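Putative polyphosphate kinase 2 (PDB 3CZP) uses inorganic polyphosphate to phosphorylate AMP to ADP, and GMP less efficiently, as a magnesium-dependent homodimer whose N-terminal PPK2 domain seems to be inactive. Local coordinates at residues F42-L47 / E231-A236; A117-H122 / S179-K184. All coordinates share one frame; numbering follows the deposited sequence.

Contact 1. Residues F42-L47 / E231-A236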
loop_
_atom_site.group_PDB
_atom_site.type_symbol
_atom_site.label_atom_id
_atom_site.label_comp_id
_atom_site.label_asym_id
_atom_site.label_seq_id
_atom_site.Cartn_x
_atom_site.Cartn_y
_atom_site.Cartn_z
ATOM N N PHE A 42 19.645 -3.619 -1.049
ATOM C CA PHE A 42 19.136 -4.544 -0.114
ATOM C C PHE A 42 18.575 -3.793 1.098
ATOM O O PHE A 42 18.964 -2.657 1.380
ATOM C CB PHE A 42 20.212 -5.589 0.323
ATOM C CG PHE A 42 21.411 -4.976 1.013
ATOM C CD1 PHE A 42 21.412 -4.770 2.384
ATOM C CD2 PHE A 42 22.553 -4.623 0.286
ATOM C CE1 PHE A 42 22.540 -4.196 3.062
ATOM C CE2 PHE A 42 23.670 -4.028 0.963
ATOM C CZ PHE A 42 23.632 -3.798 2.365
ATOM N N PRO A 43 17.639 -4.410 1.770
ATOM C CA PRO A 43 17.061 -3.897 2.993
ATOM C C PRO A 43 17.843 -4.283 4.206
ATOM O O PRO A 43 18.530 -5.310 4.203
ATOM C CB PRO A 43 15.716 -4.614 3.041
ATOM C CG PRO A 43 15.945 -5.894 2.473
ATOM C CD PRO A 43 16.946 -5.630 1.343
ATOM N N VAL A 44 17.677 -3.501 5.270
ATOM C CA VAL A 44 18.169 -3.881 6.565
ATOM C C VAL A 44 17.015 -4.057 7.541
ATOM O O VAL A 44 16.180 -3.214 7.643
ATOM C CB VAL A 44 19.166 -2.847 7.113
ATOM C CG1 VAL A 44 19.645 -3.263 8.545
ATOM C CG2 VAL A 44 20.310 -2.777 6.195
ATOM N N ILE A 45 16.953 -5.230 8.183
ATOM C CA ILE A 45 15.924 -5.491 9.158
ATOM C C ILE A 45 16.558 -5.822 10.491
ATOM O O ILE A 45 17.449 -6.677 10.567
ATOM C CB ILE A 45 14.994 -6.681 8.721
ATOM C CG1 ILE A 45 14.434 -6.378 7.343
ATOM C CG2 ILE A 45 13.902 -7.005 9.895
ATOM C CD1 ILE A 45 13.783 -7.627 6.615
ATOM N N ILE A 46 16.076 -5.162 11.526
ATOM C CA ILE A 46 16.569 -5.329 12.883
ATOM C C ILE A 46 15.414 -5.726 13.803
ATOM O O ILE A 46 14.468 -5.011 13.928
ATOM C CB ILE A 46 17.236 -4.014 13.426
ATOM C CG1 ILE A 46 18.355 -3.490 12.475
ATOM C CG2 ILE A 46 17.683 -4.195 14.857
ATOM C CD1 ILE A 46 18.825 -1.995 12.797
ATOM N N LEU A 47 15.507 -6.926 14.377
ATOM C CA LEU A 47 14.554 -7.417 15.392
ATOM C C LEU A 47 15.071 -7.161 16.795
ATOM O O LEU A 47 16.250 -7.350 17.091
ATOM C CB LEU A 47 14.255 -8.881 15.193
ATOM C CG LEU A 47 13.944 -9.412 13.767
ATOM C CD1 LEU A 47 13.583 -10.929 13.837
ATOM C CD2 LEU A 47 12.934 -8.555 13.021
ATOM N N GLU A 231 29.504 -3.307 11.836
ATOM C CA GLU A 231 30.292 -4.392 11.262
ATOM C C GLU A 231 29.527 -5.123 10.197
ATOM O O GLU A 231 30.048 -5.373 9.087
ATOM C CB GLU A 231 30.698 -5.379 12.358
ATOM C CG GLU A 231 31.714 -6.394 11.919
ATOM C CD GLU A 231 32.229 -7.254 13.087
ATOM O OE1 GLU A 231 32.102 -6.835 14.288
ATOM O OE2 GLU A 231 32.784 -8.345 12.799
ATOM N N GLY A 232 28.296 -5.487 10.535
ATOM C CA GLY A 232 27.417 -6.228 9.621
ATOM C C GLY A 232 27.077 -5.419 8.378
ATOM O O GLY A 232 27.094 -5.938 7.286
ATOM N N LEU A 233 26.781 -4.134 8.538
ATOM C CA LEU A 233 26.465 -3.282 7.428
ATOM C C LEU A 233 27.655 -2.971 6.525
ATOM O O LEU A 233 27.537 -3.076 5.304
ATOM C CB LEU A 233 25.792 -2.008 7.965
ATOM C CG LEU A 233 25.049 -1.109 6.992
ATOM C CD1 LEU A 233 24.024 -1.812 6.110
ATOM C CD2 LEU A 233 24.408 0.049 7.771
ATOM N N GLN A 234 28.824 -2.680 7.107
ATOM C CA GLN A 234 30.040 -2.457 6.305
ATOM C C GLN A 234 30.356 -3.706 5.452
ATOM O O GLN A 234 30.607 -3.580 4.274
ATOM C CB GLN A 234 31.212 -2.041 7.212
ATOM C CG GLN A 234 31.045 -0.631 7.831
ATOM C CD GLN A 234 32.276 -0.165 8.566
ATOM O OE1 GLN A 234 32.997 -0.965 9.166
ATOM N NE2 GLN A 234 32.513 1.135 8.545
ATOM N N ALA A 235 30.285 -4.898 6.043
ATOM C CA ALA A 235 30.564 -6.159 5.336
ATOM C C ALA A 235 29.640 -6.355 4.160
ATOM O O ALA A 235 30.082 -6.700 3.056
ATOM C CB ALA A 235 30.429 -7.371 6.287
ATOM N N ALA A 236 28.344 -6.157 4.419
ATOM C CA ALA A 236 27.327 -6.331 3.415
ATOM C C ALA A 236 27.489 -5.300 2.330
ATOM O O ALA A 236 27.342 -5.625 1.186
ATOM C CB ALA A 236 25.913 -6.256 4.056
#

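Contact 2. Residues A117-H122 / S179-K184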
loop_
_atom_site.group_PDB
_atom_site.type_symbol
_atom_site.label_atom_id
_atom_site.label_comp_id
_atom_site.label_asym_id
_atom_site.label_seq_id
_atom_site.Cartn_x
_atom_site.Cartn_y
_atom_site.Cartn_z
ATOM N N ALA A 117 2.704 -16.146 23.483
ATOM C CA ALA A 117 1.638 -17.119 23.310
ATOM C C ALA A 117 1.889 -18.408 24.149
ATOM O O ALA A 117 0.994 -18.916 24.898
ATOM C CB ALA A 117 1.435 -17.436 21.769
ATOM N N ARG A 118 3.143 -18.835 24.156
ATOM C CA ARG A 118 3.558 -20.060 24.873
ATOM C C ARG A 118 3.636 -19.819 26.364
ATOM O O ARG A 118 3.053 -20.576 27.139
ATOM C CB ARG A 118 4.863 -20.562 24.292
ATOM C CG ARG A 118 5.309 -21.919 24.701
ATOM C CD ARG A 118 4.336 -22.921 24.253
ATOM N NE ARG A 118 4.598 -24.218 24.763
ATOM C CZ ARG A 118 3.931 -24.789 25.766
ATOM N NH1 ARG A 118 2.976 -24.125 26.434
ATOM N NH2 ARG A 118 4.260 -26.039 26.109
ATOM N N VAL A 119 4.279 -18.724 26.773
ATOM C CA VAL A 119 4.437 -18.412 28.178
ATOM C C VAL A 119 3.068 -18.255 28.845
ATOM O O VAL A 119 2.874 -18.687 29.961
ATOM C CB VAL A 119 5.303 -17.147 28.416
ATOM C CG1 VAL A 119 5.191 -16.672 29.891
ATOM C CG2 VAL A 119 6.802 -17.418 27.996
ATOM N N GLU A 120 2.100 -17.715 28.108
ATOM C CA GLU A 120 0.738 -17.522 28.600
ATOM C C GLU A 120 -0.176 -18.736 28.461
ATOM O O GLU A 120 -1.307 -18.732 28.953
ATOM C CB GLU A 120 0.123 -16.345 27.872
ATOM C CG GLU A 120 0.723 -15.018 28.289
ATOM C CD GLU A 120 0.258 -14.627 29.684
ATOM O OE1 GLU A 120 -0.883 -14.148 29.839
ATOM O OE2 GLU A 120 1.016 -14.826 30.644
ATOM N N GLY A 121 0.313 -19.773 27.801
ATOM C CA GLY A 121 -0.475 -20.976 27.595
ATOM C C GLY A 121 -1.521 -20.892 26.506
ATOM O O GLY A 121 -2.407 -21.743 26.444
ATOM N N HIS A 122 -1.409 -19.913 25.614
ATOM C CA HIS A 122 -2.331 -19.820 24.494
ATOM C C HIS A 122 -2.081 -20.887 23.431
ATOM O O HIS A 122 -3.014 -21.319 22.806
ATOM C CB HIS A 122 -2.309 -18.449 23.876
ATOM C CG HIS A 122 -2.635 -17.375 24.859
ATOM N ND1 HIS A 122 -2.298 -16.056 24.666
ATOM C CD2 HIS A 122 -3.245 -17.439 26.069
ATOM C CE1 HIS A 122 -2.682 -15.355 25.722
ATOM N NE2 HIS A 122 -3.253 -16.170 26.587
ATOM N N SER A 179 4.662 -4.149 28.320
ATOM C CA SER A 179 4.584 -5.612 28.105
ATOM C C SER A 179 3.272 -6.220 28.634
ATOM O O SER A 179 2.808 -5.847 29.716
ATOM C CB SER A 179 5.771 -6.332 28.758
ATOM O OG SER A 179 5.673 -7.744 28.566
ATOM N N PRO A 180 2.666 -7.151 27.868
ATOM C CA PRO A 180 1.453 -7.841 28.347
ATOM C C PRO A 180 1.701 -8.911 29.445
ATOM O O PRO A 180 0.743 -9.328 30.120
ATOM C CB PRO A 180 0.869 -8.457 27.069
ATOM C CG PRO A 180 2.019 -8.611 26.143
ATOM C CD PRO A 180 3.061 -7.591 26.515
ATOM N N LEU A 181 2.967 -9.320 29.623
ATOM C CA LEU A 181 3.373 -10.259 30.699
ATOM C C LEU A 181 3.690 -9.528 32.019
ATOM O O LEU A 181 4.238 -8.409 32.002
ATOM C CB LEU A 181 4.619 -11.074 30.290
ATOM C CG LEU A 181 4.553 -12.113 29.168
ATOM C CD1 LEU A 181 5.962 -12.629 28.882
ATOM C CD2 LEU A 181 3.583 -13.263 29.496
ATOM N N ASP A 182 3.352 -10.167 33.147
ATOM C CA ASP A 182 3.666 -9.636 34.486
ATOM C C ASP A 182 5.032 -10.150 34.899
ATOM O O ASP A 182 5.159 -11.243 35.441
ATOM C CB ASP A 182 2.605 -10.057 35.522
ATOM C CG ASP A 182 2.840 -9.438 36.920
ATOM O OD1 ASP A 182 3.912 -8.837 37.179
ATOM O OD2 ASP A 182 1.930 -9.552 37.768
ATOM N N TRP A 183 6.037 -9.334 34.663
ATOM C CA TRP A 183 7.389 -9.707 34.957
ATOM C C TRP A 183 7.717 -9.763 36.454
ATOM O O TRP A 183 8.767 -10.217 36.820
ATOM C CB TRP A 183 8.341 -8.816 34.178
ATOM C CG TRP A 183 8.311 -9.061 32.704
ATOM C CD1 TRP A 183 7.475 -8.518 31.813
ATOM C CD2 TRP A 183 9.159 -9.932 31.976
ATOM N NE1 TRP A 183 7.735 -8.981 30.576
ATOM C CE2 TRP A 183 8.779 -9.856 30.647
ATOM C CE3 TRP A 183 10.200 -10.771 32.323
ATOM C CZ2 TRP A 183 9.392 -10.588 29.672
ATOM C CZ3 TRP A 183 10.806 -11.477 31.362
ATOM C CH2 TRP A 183 10.411 -11.383 30.052
ATOM N N LYS A 184 6.795 -9.321 37.306
ATOM C CA LYS A 184 6.943 -9.437 38.764
ATOM C C LYS A 184 6.862 -10.884 39.245
ATOM O O LYS A 184 7.477 -11.256 40.239
ATOM C CB LYS A 184 5.885 -8.625 39.511
ATOM C CG LYS A 184 5.995 -7.138 39.366
ATOM C CD LYS A 184 4.898 -6.389 40.114
ATOM C CE LYS A 184 5.101 -4.883 39.933
ATOM N NZ LYS A 184 4.065 -4.067 40.608
#

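Contact 1. Residues F42-L47 / E231-A236
F42 turns its ring toward A236 and L233 through a chi1 of 62°, which sets CG between the backbone N and the carbonyl carbon. L233 answers with CG anti to its own N (chi1 -165°), and a second torsion of 51° turns CD1 toward F42 and V44. L233 CD1 makes both of the leucine's contacts here: it lies 4.1 Å from F42 CE1, at the edge of the ring and near its plane. The same L233 CD1 is 3.8 Å from V44 CG2, the two side chains meeting at about a right angle. A236 approaches the same ring obliquely, its CB 3.8 Å from F42 CZ, so the outer end of the phenyl is bounded by one methyl from each of two successive helical turns. The backbones stay well apart, with the CA atoms of V44 and L233 separated by 8.4 Å, and no hydrogen bond passes between the segments; the side-chain contacts are apolar. V44 lies on the central strand of a parallel five-stranded sheet of order 2-3-1-4-5, the P-loop kinase core. Strand 44-50 runs on into the glycine-rich loop ahead of helix 56-66, while the contact sits at the strand's start, where helix 218-238 packs beside the sheet. Backbone bonds from V44 to R102 and G104, and from P43 and I45 to L148, hold the strand between its two neighbours. Helix 15-39 completes the apolar cluster, L36 touching F42, V44 and L233, and A32 also meeting L233. Beside the ring, the carbonyl O of A236 takes a hydrogen bond from T239 OG1 and a weak one from R41 NH2.

Contact 2. Residues A117-H122 / S179-K184
L181 and E120 lie alongside each other but run in opposite directions, whereas V119 and L181 meet at a slant. All of this converges on one leucine methyl: L181 CD2 lies 3.8 Å from V119 CG1, 3.6 Å from E120 CG and 3.2 Å from E120 OE2. The glutamate chain bends at chi2 (-73°), which folds its carboxylate back over that methyl; its CB also lies over one face of the H122 ring. V119 and E120 lie at the C-terminal end of helix 110-119, where a Schellman motif with G121 at positive phi brings H122 N to within 2.7 Å of A117 O. Within residues 179-184, S179 OG accepts a bond from W183 NE1 (3.1 Å) in the indole plane and a weak one from L181 N, while D182 forms an Asx turn with K184 N. W183 also touches I51 and E52 of the glycine-rich loop, and F192 of helix 186-203 touches both V119 and L181. The V119-L181 pair is apolar, whereas E120 makes only van der Waals contact with the methyl, which offers OE2 no hydrogen bond; E120 is exposed, so its carboxylate can probably stay solvated.

From the N terminus, the chain passes through helix 15-39 into residues 42-47, the lead-in and start of strand 44-50 and the first half of contact 1, which is closed only when helix 218-238 returns. Contact 2 is nested inside that long loop: residues 117-122 lie at the end of helix 110-119, and residues 179-184 arrive after helix 158-163 and the unmodelled stretch 165-177. The centres of contacts 1 and 2 are about 31 Å apart and their nearest atoms about 14 Å, so the two do not touch. Contact 1 ties the start of the central strand to helix 218-238; contact 2 joins a helix end to the segment leading into helix 186-203, close to the glycine-rich loop.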